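Local structure of putative hydrolase (Burkholderia cenocepacia, 4X00) at residues G132-G138 / P221-G227; E252-D256 / R268-D272; L175-R179 / G258-E264. The protein is probably a hydrolase of the alpha/beta hydrolase fold, thought to act as an aryl esterase. All coordinates share one frame; numbering follows the deposited sequence. Where two conformers were deposited one is given.

Contact 1: residues G132-G138 / P221-G227; sequences GAVYVDG and PLLLLYG
Ala133 opens a parallel strand pairing by giving its N-H to Pro221 O (3.0 Å), and its own carbonyl receives Leu223 N. Alanine is small enough for this place, where CD2 of Leu222 leans over to its CB. On the other face of the sheet Val134, a branched residue at home in a strand, puts CG1 anti to the backbone N (chi1 -177°), where it meets Leu225 CD1 at 4.1 Å. Tyr135 binds Leu223 O through N and takes Leu225 N on its carbonyl at 2.9 Å. Its CB lies against CD1 of Leu224, the two side chains pointing the same way, while the phenol OH is hydrogen-bonded to Ser119 OG. After Val136 the strand ends: Asp137 N still reaches Leu225 O, but positive phi and psi angles turn the chain. The Asp137 carboxylate then holds Gly227 N, 3.1 Å from OD2 on its syn lone pair and more weakly from OD1. CA of Asp137 sits over one face of the Tyr226 ring, 3.6 Å from its centroid, and Tyr226 OH donates a hydrogen bond to Gly138 O at 2.7 Å, tying down the turn. These two adjacent parallel strands of the hydrolase sheet lie between strands 107-111 and 250-254; helix 266-280 covers the face of Val134 and Leu223, and helix 235-245 packs on Leu224 and Tyr226.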
loop_
_atom_site.group_PDB
_atom_site.type_symbol
_atom_site.label_atom_id
_atom_site.label_comp_id
_atom_site.label_asym_id
_atom_site.label_seq_id
_atom_site.Cartn_x
_atom_site.Cartn_y
_atom_site.Cartn_z
ATOM N N GLY A 132 -14.395 4.382 -2.116
ATOM C CA GLY A 132 -13.989 4.186 -0.741
ATOM C C GLY A 132 -12.515 3.809 -0.697
ATOM O O GLY A 132 -11.907 3.550 -1.748
ATOM N N ALA A 133 -11.949 3.729 0.506
ATOM C CA ALA A 133 -10.563 3.310 0.635
ATOM C C ALA A 133 -10.366 2.537 1.915
ATOM O O ALA A 133 -10.956 2.873 2.943
ATOM C CB ALA A 133 -9.628 4.523 0.598
ATOM N N VAL A 134 -9.533 1.517 1.823
ATOM C CA VAL A 134 -9.092 0.745 2.963
ATOM C C VAL A 134 -7.598 1.001 3.174
ATOM O O VAL A 134 -6.793 0.760 2.257
ATOM C CB VAL A 134 -9.317 -0.757 2.751
ATOM C CG1 VAL A 134 -8.896 -1.535 4.005
ATOM C CG2 VAL A 134 -10.793 -1.044 2.388
ATOM N N TYR A 135 -7.231 1.517 4.342
ATOM C CA TYR A 135 -5.828 1.669 4.726
ATOM C C TYR A 135 -5.473 0.416 5.505
ATOM O O TYR A 135 -6.054 0.163 6.564
ATOM C CB TYR A 135 -5.590 2.883 5.608
ATOM C CG TYR A 135 -5.576 4.211 4.895
ATOM C CD1 TYR A 135 -6.655 4.654 4.112
ATOM C CD2 TYR A 135 -4.490 5.085 5.049
ATOM C CE1 TYR A 135 -6.619 5.893 3.470
ATOM C CE2 TYR A 135 -4.469 6.319 4.406
ATOM C CZ TYR A 135 -5.524 6.713 3.628
ATOM O OH TYR A 135 -5.486 7.931 3.013
ATOM N N VAL A 136 -4.555 -0.375 4.985
ATOM C CA VAL A 136 -4.152 -1.594 5.654
ATOM C C VAL A 136 -2.801 -1.360 6.301
ATOM O O VAL A 136 -1.781 -1.251 5.605
ATOM C CB VAL A 136 -4.073 -2.754 4.676
ATOM C CG1 VAL A 136 -3.827 -4.046 5.486
ATOM C CG2 VAL A 136 -5.328 -2.797 3.792
ATOM N N ASP A 137 -2.776 -1.217 7.623
ATOM C CA ASP A 137 -1.531 -0.833 8.298
ATOM C C ASP A 137 -0.895 0.342 7.583
ATOM O O ASP A 137 0.325 0.411 7.400
ATOM C CB ASP A 137 -0.592 -2.035 8.409
ATOM C CG ASP A 137 -1.134 -3.032 9.403
ATOM O OD1 ASP A 137 -2.043 -3.778 8.991
ATOM O OD2 ASP A 137 -0.760 -2.990 10.613
ATOM N N GLY A 138 -1.743 1.279 7.179
ATOM C CA GLY A 138 -1.298 2.418 6.413
ATOM C C GLY A 138 -0.439 3.393 7.176
ATOM O O GLY A 138 -0.644 3.681 8.380
ATOM N N PRO A 221 -16.516 6.229 2.210
ATOM C CA PRO A 221 -16.146 5.457 3.390
ATOM C C PRO A 221 -14.653 5.125 3.433
ATOM O O PRO A 221 -14.018 4.814 2.409
ATOM C CB PRO A 221 -16.980 4.175 3.250
ATOM C CG PRO A 221 -18.091 4.512 2.305
ATOM C CD PRO A 221 -17.492 5.530 1.359
ATOM N N LEU A 222 -14.125 5.173 4.645
ATOM C CA LEU A 222 -12.744 4.841 4.923
ATOM C C LEU A 222 -12.696 3.794 6.033
ATOM O O LEU A 222 -13.321 3.960 7.096
ATOM C CB LEU A 222 -11.958 6.076 5.353
ATOM C CG LEU A 222 -11.855 7.200 4.334
ATOM C CD1 LEU A 222 -11.179 8.403 4.969
ATOM C CD2 LEU A 222 -11.086 6.727 3.107
ATOM N N LEU A 223 -11.912 2.751 5.797
ATOM C CA LEU A 223 -11.723 1.686 6.777
ATOM C C LEU A 223 -10.220 1.528 7.039
ATOM O O LEU A 223 -9.437 1.420 6.101
ATOM C CB LEU A 223 -12.318 0.377 6.259
ATOM C CG LEU A 223 -12.063 -0.881 7.104
ATOM C CD1 LEU A 223 -12.706 -0.754 8.487
ATOM C CD2 LEU A 223 -12.618 -2.084 6.366
ATOM N N LEU A 224 -9.834 1.539 8.302
ATOM C CA LEU A 224 -8.447 1.349 8.693
ATOM C C LEU A 224 -8.339 -0.009 9.355
ATOM O O LEU A 224 -8.953 -0.243 10.398
ATOM C CB LEU A 224 -7.997 2.448 9.636
ATOM C CG LEU A 224 -7.298 3.620 8.937
ATOM C CD1 LEU A 224 -8.181 4.308 7.858
ATOM C CD2 LEU A 224 -6.802 4.606 10.013
ATOM N N LEU A 225 -7.584 -0.915 8.754
ATOM C CA LEU A 225 -7.440 -2.282 9.254
ATOM C C LEU A 225 -5.977 -2.454 9.616
ATOM O O LEU A 225 -5.120 -2.355 8.717
ATOM C CB LEU A 225 -7.841 -3.316 8.204
ATOM C CG LEU A 225 -9.277 -3.432 7.701
ATOM C CD1 LEU A 225 -9.365 -4.599 6.723
ATOM C CD2 LEU A 225 -10.193 -3.765 8.816
ATOM N N TYR A 226 -5.670 -2.688 10.898
ATOM C CA TYR A 226 -4.260 -2.785 11.347
ATOM C C TYR A 226 -4.063 -4.044 12.154
ATOM O O TYR A 226 -4.934 -4.413 12.965
ATOM C CB TYR A 226 -3.877 -1.588 12.250
ATOM C CG TYR A 226 -3.649 -0.304 11.509
ATOM C CD1 TYR A 226 -4.680 0.301 10.818
ATOM C CD2 TYR A 226 -2.392 0.301 11.483
ATOM C CE1 TYR A 226 -4.479 1.476 10.123
ATOM C CE2 TYR A 226 -2.184 1.501 10.802
ATOM C CZ TYR A 226 -3.236 2.068 10.104
ATOM O OH TYR A 226 -3.077 3.241 9.400
ATOM N N GLY A 227 -2.899 -4.666 12.010
ATOM C CA GLY A 227 -2.467 -5.651 12.984
ATOM C C GLY A 227 -2.063 -4.950 14.265
ATOM O O GLY A 227 -1.251 -4.002 14.244
#

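Contact 2: residues E252-D256 / R268-D272; sequences ELYAD and RFNRD. With EDO (1,2-ethanediol), chain H.
A cation-pi stack joins the end of the edge strand 250-254 to the C-terminal helix 266-280, which packs against that sheet in the alpha/beta hydrolase fold. The guanidinium of Arg268 lies flat on the ring of Tyr254, planes 6° apart, with CZ 3.7 Å from the ring centroid. Arginine suits the place because its side chain is long and runs fully extended, CG anti to the backbone N (chi1 178°), so that it slides along the ring in the opposite sense to the tyrosine; CD also sits over the same ring as a CH-pi contact. Beyond the stack, NH1 of Arg268 forms a salt bridge with Glu265.

At the far end of the ring the phenol OH of Tyr254 donates to Asp272 OD2 (2.6 Å), meeting it on the anti side, 31° out of the carboxylate plane. The CA of Phe269 passes 3.2 Å from Tyr254 OH, so the hydroxyl end of the ring abuts the helix backbone. The other oxygen of the acid, OD1, takes Arg271 NH2 at 3.1 Å in a salt bridge from above the carboxylate plane. A 1,2-ethanediol molecule, probably from the crystallisation liquor, bridges the group: its O2 receives Arg268 NE at 2.8 Å and, in this crystal, gives Asp272 OD2 a second hydroxyl donor.

With Tyr254 OH on OD2 and the Arg271 cation on OD1, Asp272 would be favoured as the charged carboxylate; this in turn probably polarises the tyrosine hydroxyl and anchors the ring that carries the arginine.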
loop_
_atom_site.group_PDB
_atom_site.type_symbol
_atom_site.label_atom_id
_atom_site.label_comp_id
_atom_site.label_asym_id
_atom_site.label_seq_id
_atom_site.Cartn_x
_atom_site.Cartn_y
_atom_site.Cartn_z
ATOM N N GLU A 252 -10.450 -1.399 12.562
ATOM C CA GLU A 252 -10.447 -2.718 13.171
ATOM C C GLU A 252 -9.003 -3.072 13.480
ATOM O O GLU A 252 -8.125 -2.828 12.672
ATOM C CB GLU A 252 -11.049 -3.781 12.236
ATOM C CG GLU A 252 -12.444 -3.527 11.739
ATOM C CD GLU A 252 -13.501 -3.783 12.782
ATOM O OE1 GLU A 252 -13.154 -4.204 13.906
ATOM O OE2 GLU A 252 -14.696 -3.561 12.465
ATOM N N LEU A 253 -8.782 -3.652 14.641
ATOM C CA LEU A 253 -7.484 -4.172 15.037
ATOM C C LEU A 253 -7.504 -5.677 14.962
ATOM O O LEU A 253 -8.378 -6.316 15.561
ATOM C CB LEU A 253 -7.125 -3.750 16.466
ATOM C CG LEU A 253 -6.697 -2.325 16.689
ATOM C CD1 LEU A 253 -6.662 -2.029 18.172
ATOM C CD2 LEU A 253 -5.320 -2.074 16.055
ATOM N N TYR A 254 -6.533 -6.263 14.276
ATOM C CA TYR A 254 -6.358 -7.712 14.254
ATOM C C TYR A 254 -5.367 -8.035 15.361
ATOM O O TYR A 254 -4.144 -7.800 15.202
ATOM C CB TYR A 254 -5.808 -8.196 12.901
ATOM C CG TYR A 254 -6.757 -8.165 11.710
ATOM C CD1 TYR A 254 -7.888 -7.345 11.666
ATOM C CD2 TYR A 254 -6.504 -8.979 10.615
ATOM C CE1 TYR A 254 -8.728 -7.343 10.537
ATOM C CE2 TYR A 254 -7.336 -8.990 9.513
ATOM C CZ TYR A 254 -8.446 -8.182 9.471
ATOM O OH TYR A 254 -9.246 -8.237 8.335
ATOM N N ALA A 255 -5.869 -8.573 16.474
ATOM C CA ALA A 255 -5.059 -8.745 17.672
ATOM C C ALA A 255 -3.748 -9.506 17.465
ATOM O O ALA A 255 -2.724 -9.156 18.070
ATOM C CB ALA A 255 -5.890 -9.465 18.745
ATOM N N ASP A 256 -3.781 -10.530 16.617
ATOM C CA ASP A 256 -2.626 -11.414 16.502
ATOM C C ASP A 256 -1.940 -11.298 15.149
ATOM O O ASP A 256 -1.183 -12.162 14.745
ATOM C CB ASP A 256 -3.058 -12.850 16.779
ATOM C CG ASP A 256 -3.635 -13.023 18.184
ATOM O OD1 ASP A 256 -3.120 -12.382 19.125
ATOM O OD2 ASP A 256 -4.614 -13.786 18.349
ATOM N N ARG A 268 -9.923 -13.747 7.062
ATOM C CA ARG A 268 -10.549 -12.619 7.735
ATOM C C ARG A 268 -10.421 -11.335 6.914
ATOM O O ARG A 268 -11.403 -10.601 6.721
ATOM C CB ARG A 268 -9.929 -12.441 9.121
ATOM C CG ARG A 268 -10.453 -11.287 9.923
ATOM C CD ARG A 268 -9.684 -11.186 11.225
ATOM N NE ARG A 268 -10.165 -10.116 12.083
ATOM C CZ ARG A 268 -9.593 -9.808 13.238
ATOM N NH1 ARG A 268 -8.524 -10.524 13.675
ATOM N NH2 ARG A 268 -10.101 -8.829 13.988
ATOM N N PHE A 269 -9.227 -11.094 6.375
ATOM C CA PHE A 269 -9.019 -9.886 5.589
ATOM C C PHE A 269 -9.934 -9.854 4.376
ATOM O O PHE A 269 -10.539 -8.823 4.081
ATOM C CB PHE A 269 -7.554 -9.784 5.164
ATOM C CG PHE A 269 -7.262 -8.530 4.382
ATOM C CD1 PHE A 269 -6.968 -7.350 5.041
ATOM C CD2 PHE A 269 -7.371 -8.525 3.001
ATOM C CE1 PHE A 269 -6.747 -6.178 4.334
ATOM C CE2 PHE A 269 -7.142 -7.347 2.286
ATOM C CZ PHE A 269 -6.873 -6.185 2.960
ATOM N N ASN A 270 -10.025 -10.975 3.666
ATOM C CA ASN A 270 -10.816 -10.997 2.442
ATOM C C ASN A 270 -12.295 -10.842 2.745
ATOM O O ASN A 270 -13.039 -10.263 1.942
ATOM C CB ASN A 270 -10.570 -12.285 1.667
ATOM C CG ASN A 270 -9.168 -12.355 1.112
ATOM O OD1 ASN A 270 -8.425 -11.364 1.159
ATOM N ND2 ASN A 270 -8.812 -13.501 0.544
ATOM N N ARG A 271 -12.734 -11.397 3.876
ATOM C CA ARG A 271 -14.098 -11.178 4.354
ATOM C C ARG A 271 -14.341 -9.687 4.638
ATOM O O ARG A 271 -15.312 -9.095 4.151
ATOM C CB ARG A 271 -14.326 -12.014 5.625
ATOM C CG ARG A 271 -15.779 -11.957 6.105
ATOM C CD ARG A 271 -15.883 -12.392 7.583
ATOM N NE ARG A 271 -15.346 -11.353 8.453
ATOM C CZ ARG A 271 -14.607 -11.560 9.551
ATOM N NH1 ARG A 271 -14.336 -12.795 9.970
ATOM N NH2 ARG A 271 -14.130 -10.528 10.236
ATOM N N ASP A 272 -13.444 -9.067 5.415
ATOM C CA ASP A 272 -13.592 -7.643 5.709
ATOM C C ASP A 272 -13.564 -6.792 4.444
ATOM O O ASP A 272 -14.326 -5.825 4.326
ATOM C CB ASP A 272 -12.484 -7.198 6.666
ATOM C CG ASP A 272 -12.711 -7.636 8.099
ATOM O OD1 ASP A 272 -13.854 -8.013 8.489
ATOM O OD2 ASP A 272 -11.734 -7.571 8.864
HETATM C C1 EDO H . -12.674 -7.226 13.432
HETATM O O1 EDO H . -13.067 -8.509 13.973
HETATM C C2 EDO H . -12.723 -7.191 11.907
HETATM O O2 EDO H . -12.198 -8.387 11.325
#

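Contact 3: residues L175-R179 / G258-E264; sequences LCFHR and GHAPFLE. With EDO (1,2-ethanediol), chain K.
The loop that carries the histidine of a probable Ser-His-Asp triad is fastened here to the segment 175-179, which follows helix 162-174 of the region inserted between the sheet strands 132-136 and 222-227. The histidine is His259; its ND1 is hydrogen-bonded to Asp230, and Ser112, the presumed nucleophile, lies close to its NE2.

Glu264, on the short helix 261-264, does most of the fastening. Its side chain runs extended beyond CG, which carries the carboxylate back across the loop to four backbone N-H groups, three of them on OE1. OE1 accepts from Arg179 N at 2.8 Å and from His178 N at 2.9 Å, both coming from above the carboxylate plane, and from Gly258 N on the syn side in a nearly straight bond (172°). OE2 takes Ala260 N at 3.1 Å. Glutamate suits this buried place because one acid can satisfy four amides that would otherwise need partners. Gly258, with no side chain, lets the two backbones pass closely, CB of His178 coming within 3.3 Å of Gly258 N.

Apolar contacts gather round the Phe177 ring, which has Leu263 CD1 and the Glu264 CG methylene at its edge, near its plane, and Ala260 CB close to CE1. In a sulfur-aromatic contact, Cys176 SG approaches the edge of the His259 ring, 5.0 Å from its centroid. A water finally links the two backbones, donating to Leu175 O at 2.8 Å and accepting from His259 N at 2.9 Å.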
loop_
_atom_site.group_PDB
_atom_site.type_symbol
_atom_site.label_atom_id
_atom_site.label_comp_id
_atom_site.label_asym_id
_atom_site.label_seq_id
_atom_site.Cartn_x
_atom_site.Cartn_y
_atom_site.Cartn_z
ATOM N N LEU A 175 10.242 -7.705 9.925
ATOM C CA LEU A 175 9.418 -6.802 10.727
ATOM C C LEU A 175 8.035 -6.599 10.115
ATOM O O LEU A 175 7.169 -6.008 10.755
ATOM C CB LEU A 175 10.121 -5.451 10.885
ATOM C CG LEU A 175 11.313 -5.540 11.853
ATOM C CD1 LEU A 175 12.129 -4.240 11.705
ATOM C CD2 LEU A 175 10.881 -5.758 13.308
ATOM N N CYS A 176 7.812 -7.059 8.889
ATOM C CA CYS A 176 6.510 -6.871 8.262
ATOM C C CYS A 176 5.467 -7.867 8.790
ATOM O O CYS A 176 4.299 -7.768 8.412
ATOM C CB CYS A 176 6.627 -7.002 6.738
ATOM S SG CYS A 176 7.378 -5.570 5.915
ATOM N N PHE A 177 5.883 -8.828 9.625
ATOM C CA PHE A 177 4.970 -9.892 10.052
ATOM C C PHE A 177 5.039 -10.118 11.536
ATOM O O PHE A 177 6.125 -10.024 12.130
ATOM C CB PHE A 177 5.308 -11.224 9.381
ATOM C CG PHE A 177 5.312 -11.150 7.881
ATOM C CD1 PHE A 177 4.136 -11.305 7.164
ATOM C CD2 PHE A 177 6.494 -10.902 7.170
ATOM C CE1 PHE A 177 4.129 -11.211 5.791
ATOM C CE2 PHE A 177 6.480 -10.825 5.804
ATOM C CZ PHE A 177 5.317 -10.974 5.105
ATOM N N HIS A 178 3.898 -10.449 12.140
ATOM C CA HIS A 178 3.913 -11.133 13.438
ATOM C C HIS A 178 3.871 -12.637 13.208
ATOM O O HIS A 178 4.719 -13.358 13.730
ATOM C CB HIS A 178 2.738 -10.689 14.310
ATOM C CG HIS A 178 2.720 -11.348 15.648
ATOM N ND1 HIS A 178 3.714 -11.158 16.581
ATOM C CD2 HIS A 178 1.824 -12.190 16.210
ATOM C CE1 HIS A 178 3.430 -11.857 17.667
ATOM N NE2 HIS A 178 2.290 -12.492 17.467
ATOM N N ARG A 179 2.868 -13.101 12.451
ATOM C CA ARG A 179 2.769 -14.498 12.007
ATOM C C ARG A 179 3.713 -14.626 10.799
ATOM O O ARG A 179 3.366 -14.185 9.715
ATOM C CB ARG A 179 1.317 -14.870 11.613
ATOM C CG ARG A 179 0.210 -14.740 12.680
ATOM C CD ARG A 179 -1.123 -15.290 12.118
ATOM N NE ARG A 179 -2.198 -15.365 13.098
ATOM C CZ ARG A 179 -3.405 -15.883 12.846
ATOM N NH1 ARG A 179 -3.702 -16.361 11.637
ATOM N NH2 ARG A 179 -4.311 -15.919 13.801
ATOM N N GLY A 258 0.597 -8.735 12.680
ATOM C CA GLY A 258 1.504 -7.598 12.584
ATOM C C GLY A 258 1.180 -6.730 11.380
ATOM O O GLY A 258 0.003 -6.470 11.093
ATOM N N HIS A 259 2.229 -6.264 10.697
ATOM C CA HIS A 259 2.113 -5.240 9.676
ATOM C C HIS A 259 1.414 -5.695 8.388
ATOM O O HIS A 259 1.019 -4.859 7.585
ATOM C CB HIS A 259 3.547 -4.770 9.387
ATOM C CG HIS A 259 3.681 -3.609 8.444
ATOM N ND1 HIS A 259 3.142 -2.359 8.702
ATOM C CD2 HIS A 259 4.398 -3.488 7.294
ATOM C CE1 HIS A 259 3.482 -1.535 7.720
ATOM N NE2 HIS A 259 4.244 -2.196 6.860
ATOM N N ALA A 260 1.244 -7.006 8.189
ATOM C CA ALA A 260 0.717 -7.529 6.940
ATOM C C ALA A 260 -0.488 -8.478 7.157
ATOM O O ALA A 260 -0.451 -9.650 6.784
ATOM C CB ALA A 260 1.828 -8.256 6.170
ATOM N N PRO A 261 -1.603 -7.958 7.706
ATOM C CA PRO A 261 -2.759 -8.816 8.012
ATOM C C PRO A 261 -3.377 -9.490 6.784
ATOM O O PRO A 261 -4.033 -10.517 6.946
ATOM C CB PRO A 261 -3.763 -7.841 8.676
ATOM C CG PRO A 261 -3.335 -6.478 8.229
ATOM C CD PRO A 261 -1.813 -6.576 8.145
ATOM N N PHE A 262 -3.243 -8.906 5.601
ATOM C CA PHE A 262 -3.780 -9.506 4.379
ATOM C C PHE A 262 -3.050 -10.818 4.037
ATOM O O PHE A 262 -3.606 -11.669 3.312
ATOM C CB PHE A 262 -3.682 -8.512 3.205
ATOM C CG PHE A 262 -2.279 -7.979 3.004
ATOM C CD1 PHE A 262 -1.810 -6.887 3.740
ATOM C CD2 PHE A 262 -1.413 -8.642 2.126
ATOM C CE1 PHE A 262 -0.497 -6.436 3.581
ATOM C CE2 PHE A 262 -0.103 -8.211 1.968
ATOM C CZ PHE A 262 0.355 -7.103 2.704
ATOM N N LEU A 263 -1.824 -10.984 4.556
ATOM C CA LEU A 263 -1.094 -12.247 4.412
ATOM C C LEU A 263 -1.243 -13.087 5.665
ATOM O O LEU A 263 -1.334 -14.315 5.583
ATOM C CB LEU A 263 0.402 -11.977 4.140
ATOM C CG LEU A 263 0.700 -11.643 2.667
ATOM C CD1 LEU A 263 2.100 -10.991 2.548
ATOM C CD2 LEU A 263 0.595 -12.871 1.765
ATOM N N GLU A 264 -1.260 -12.432 6.828
ATOM C CA GLU A 264 -1.274 -13.173 8.107
ATOM C C GLU A 264 -2.631 -13.776 8.475
ATOM O O GLU A 264 -2.684 -14.866 9.083
ATOM C CB GLU A 264 -0.807 -12.271 9.248
ATOM C CG GLU A 264 0.650 -11.783 9.048
ATOM C CD GLU A 264 1.094 -10.797 10.099
ATOM O OE1 GLU A 264 1.194 -11.182 11.272
ATOM O OE2 GLU A 264 1.361 -9.623 9.760
HETATM C C1 EDO K . 1.483 -15.236 5.344
HETATM O O1 EDO K . 2.280 -15.629 4.247
HETATM C C2 EDO K . 2.209 -14.690 6.562
HETATM O O2 EDO K . 1.731 -15.358 7.734
HETATM O O HOH W 1 4.793 -6.452 12.093
#

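Contacts 1 and 2 share the central sheet: strand 222-227 of contact 1 pairs with strand 250-254 of contact 2, and their centres are about 11 Å apart. Contact 3 lies about 15 Å from the centre of contact 1 and about 11 Å from that of contact 2. Along the chain contact 1 closes before contact 2 opens, while contact 3 interleaves with both. Strand 250-254, helix 261-264 and helix 266-280 follow one another, so the loop with His259 sits between the two halves of contact 2. Pro261 packs on Val136 and Tyr254 and Phe262 on Phe269, so the short helix after the probable catalytic histidine rests on both the sheet and the C-terminal helix.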